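Local coordinates for protein aldehyde dehydrogenase (Staphylococcus aureus, PDB 6K10) that oxidises the carotenoid precursor 4,4'-diaponeurosporen-4-al to 4,4'-diaponeurosporenoic acid with NAD+, a step in making the yellow-orange pigment staphyloxanthin, at residues P223-T229 and L373-D379. The protein carries 1 engineered substitution. Numbering follows the deposited sequence.
With EDO (1,2-ethanediol), chain B.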
loop_
_atom_site.group_PDB
_atom_site.type_symbol
_atom_site.label_atom_id
_atom_site.label_comp_id
_atom_site.label_asym_id
_atom_site.label_seq_id
_atom_site.Cartn_x
_atom_site.Cartn_y
_atom_site.Cartn_z
ATOM N N PRO A 223 -7.183 18.272 14.635
ATOM C CA PRO A 223 -8.005 19.438 14.966
ATOM C C PRO A 223 -9.483 19.116 15.079
ATOM O O PRO A 223 -10.006 18.228 14.409
ATOM C CB PRO A 223 -7.749 20.381 13.782
ATOM C CG PRO A 223 -7.501 19.465 12.631
ATOM C CD PRO A 223 -6.858 18.214 13.197
ATOM N N VAL A 224 -10.154 19.855 15.956
ATOM C CA VAL A 224 -11.612 19.889 16.013
ATOM C C VAL A 224 -12.037 21.291 15.609
ATOM O O VAL A 224 -11.609 22.272 16.228
ATOM C CB VAL A 224 -12.151 19.536 17.411
ATOM C CG1 VAL A 224 -13.678 19.641 17.450
ATOM C CG2 VAL A 224 -11.695 18.156 17.826
ATOM N N ILE A 225 -12.840 21.393 14.551
ATOM C CA ILE A 225 -13.471 22.652 14.170
ATOM C C ILE A 225 -14.869 22.662 14.762
ATOM O O ILE A 225 -15.631 21.706 14.580
ATOM C CB ILE A 225 -13.522 22.837 12.642
ATOM C CG1 ILE A 225 -12.141 22.680 12.017
ATOM C CG2 ILE A 225 -14.051 24.223 12.302
ATOM C CD1 ILE A 225 -12.164 22.376 10.525
ATOM N N VAL A 226 -15.195 23.727 15.487
ATOM C CA VAL A 226 -16.525 23.948 16.041
ATOM C C VAL A 226 -16.994 25.273 15.463
ATOM O O VAL A 226 -16.527 26.335 15.888
ATOM C CB VAL A 226 -16.523 23.975 17.576
ATOM C CG1 VAL A 226 -17.922 24.285 18.118
ATOM C CG2 VAL A 226 -15.991 22.668 18.137
ATOM N N ASP A 227 -17.892 25.225 14.481
ATOM C CA ASP A 227 -18.353 26.459 13.868
ATOM C C ASP A 227 -19.595 26.989 14.579
ATOM O O ASP A 227 -20.116 26.380 15.516
ATOM C CB ASP A 227 -18.565 26.274 12.354
ATOM C CG ASP A 227 -19.874 25.585 11.967
ATOM O OD1 ASP A 227 -20.785 25.378 12.800
ATOM O OD2 ASP A 227 -19.991 25.258 10.768
ATOM N N GLU A 228 -20.061 28.156 14.127
ATOM C CA GLU A 228 -21.096 28.893 14.840
ATOM C C GLU A 228 -22.465 28.229 14.781
ATOM O O GLU A 228 -23.362 28.651 15.519
ATOM C CB GLU A 228 -21.183 30.321 14.299
ATOM C CG GLU A 228 -21.478 30.430 12.807
ATOM C CD GLU A 228 -20.221 30.455 11.956
ATOM O OE1 GLU A 228 -19.260 29.731 12.290
ATOM O OE2 GLU A 228 -20.191 31.205 10.956
ATOM N N THR A 229 -22.650 27.211 13.941
ATOM C CA THR A 229 -23.919 26.497 13.864
ATOM C C THR A 229 -23.949 25.238 14.722
ATOM O O THR A 229 -24.989 24.573 14.784
ATOM C CB THR A 229 -24.235 26.116 12.412
ATOM O OG1 THR A 229 -23.347 25.074 11.982
ATOM C CG2 THR A 229 -24.074 27.318 11.500
ATOM N N LEU A 373 -9.444 14.304 11.886
ATOM C CA LEU A 373 -10.010 15.644 11.921
ATOM C C LEU A 373 -11.484 15.528 12.265
ATOM O O LEU A 373 -12.162 14.606 11.809
ATOM C CB LEU A 373 -9.835 16.382 10.588
ATOM C CG LEU A 373 -10.399 17.809 10.498
ATOM C CD1 LEU A 373 -9.505 18.699 9.649
ATOM C CD2 LEU A 373 -11.820 17.808 9.944
ATOM N N TYR A 374 -11.976 16.474 13.061
ATOM C CA TYR A 374 -13.374 16.496 13.460
ATOM C C TYR A 374 -13.964 17.868 13.181
ATOM O O TYR A 374 -13.303 18.892 13.369
ATOM C CB TYR A 374 -13.529 16.128 14.935
ATOM C CG TYR A 374 -12.798 14.856 15.300
ATOM C CD1 TYR A 374 -13.293 13.619 14.916
ATOM C CD2 TYR A 374 -11.602 14.895 16.011
ATOM C CE1 TYR A 374 -12.623 12.448 15.233
ATOM C CE2 TYR A 374 -10.930 13.729 16.336
ATOM C CZ TYR A 374 -11.443 12.512 15.947
ATOM O OH TYR A 374 -10.770 11.356 16.273
ATOM N N LEU A 375 -15.210 17.877 12.719
ATOM C CA LEU A 375 -15.955 19.104 12.482
ATOM C C LEU A 375 -17.309 18.995 13.157
ATOM O O LEU A 375 -18.032 18.018 12.942
ATOM C CB LEU A 375 -16.139 19.375 10.986
ATOM C CG LEU A 375 -17.156 20.473 10.667
ATOM C CD1 LEU A 375 -16.658 21.831 11.142
ATOM C CD2 LEU A 375 -17.474 20.504 9.185
ATOM N N PHE A 376 -17.643 19.988 13.973
ATOM C CA PHE A 376 -18.961 20.097 14.579
ATOM C C PHE A 376 -19.685 21.256 13.920
ATOM O O PHE A 376 -19.248 22.410 14.023
ATOM C CB PHE A 376 -18.870 20.274 16.097
ATOM C CG PHE A 376 -18.515 19.005 16.816
ATOM C CD1 PHE A 376 -17.193 18.648 16.999
ATOM C CD2 PHE A 376 -19.505 18.145 17.263
ATOM C CE1 PHE A 376 -16.860 17.467 17.641
ATOM C CE2 PHE A 376 -19.178 16.966 17.906
ATOM C CZ PHE A 376 -17.854 16.626 18.096
ATOM N N SER A 377 -20.773 20.936 13.223
ATOM C CA SER A 377 -21.497 21.893 12.406
ATOM C C SER A 377 -22.849 21.304 12.056
ATOM O O SER A 377 -22.989 20.088 11.920
ATOM C CB SER A 377 -20.719 22.232 11.126
ATOM O OG SER A 377 -21.441 23.131 10.297
ATOM N N GLU A 378 -23.840 22.182 11.926
ATOM C CA GLU A 378 -25.129 21.827 11.358
ATOM C C GLU A 378 -25.263 22.325 9.927
ATOM O O GLU A 378 -26.337 22.207 9.326
ATOM C CB GLU A 378 -26.253 22.379 12.235
ATOM C CG GLU A 378 -26.203 21.880 13.674
ATOM C CD GLU A 378 -26.329 20.377 13.767
ATOM O OE1 GLU A 378 -27.067 19.803 12.942
ATOM O OE2 GLU A 378 -25.695 19.772 14.657
ATOM N N ASP A 379 -24.186 22.871 9.373
ATOM C CA ASP A 379 -24.173 23.468 8.041
ATOM C C ASP A 379 -23.610 22.434 7.069
ATOM O O ASP A 379 -22.401 22.188 7.035
ATOM C CB ASP A 379 -23.358 24.759 8.060
ATOM C CG ASP A 379 -23.184 25.384 6.683
ATOM O OD1 ASP A 379 -23.751 24.885 5.689
ATOM O OD2 ASP A 379 -22.471 26.406 6.604
HETATM C C1 EDO B . -27.361 16.817 13.206
HETATM O O1 EDO B . -25.937 16.868 13.071
HETATM C C2 EDO B . -28.020 16.920 11.839
HETATM O O2 EDO B . -29.049 15.930 11.751
HETATM O O HOH W 1 -21.534 27.175 9.183
#
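D227 OD2 takes a hydrogen bond from S377 OG of the other segment at 2.6 Å, while D227 OD1 is gripped twice, by T229 N and T229 OG1. These bonds close the C-terminal ends of two neighbouring parallel strands, 223-226 and 372-376, in the mixed sheet of an aldehyde dehydrogenase catalytic domain. D227 CG sits between its own backbone N and carbonyl carbon (chi1 80°), which lets OD1 accept from T229 N, two residues on, in an Asx turn. S377 OG meets OD2 on the syn side, 28° out of the carboxylate plane, and also accepts from D379 N at 2.9 Å in an ST turn. T229 OG1, a donor to D227, accepts from E378 N at 2.9 Å. The two turns are thereby tied together just before helix 380-389, where D379 is the N-cap.

Along the strands, Y374 N donates a hydrogen bond to P223 O, I225 N to Y374 O and F376 N to I225 O; D227 N to F376 O is longer, 3.2 Å. V224, V226, Y374 and F376 share one face of the sheet, where V224, V226 and F376 pack against I239 of helix 232-244. There V224 divides its methyls: CG2 lies 3.7 Å from Y374 CD2, and CG1 reaches the F376 ring at its edge, near CD1. On the other face L375 CD1 packs 3.6 Å from I225 CB, with V386 of helix 380-389 against L375. Y374 OH is hydrogen-bonded to V252 O, and the Y374 side chain is about 8 Å from that of S251, the engineered residue at the predicted active-site position. Back at the strand ends, one water donates to D227 OD2 and to D379 OD2, bridging carboxylate oxygens 5.0 Å apart.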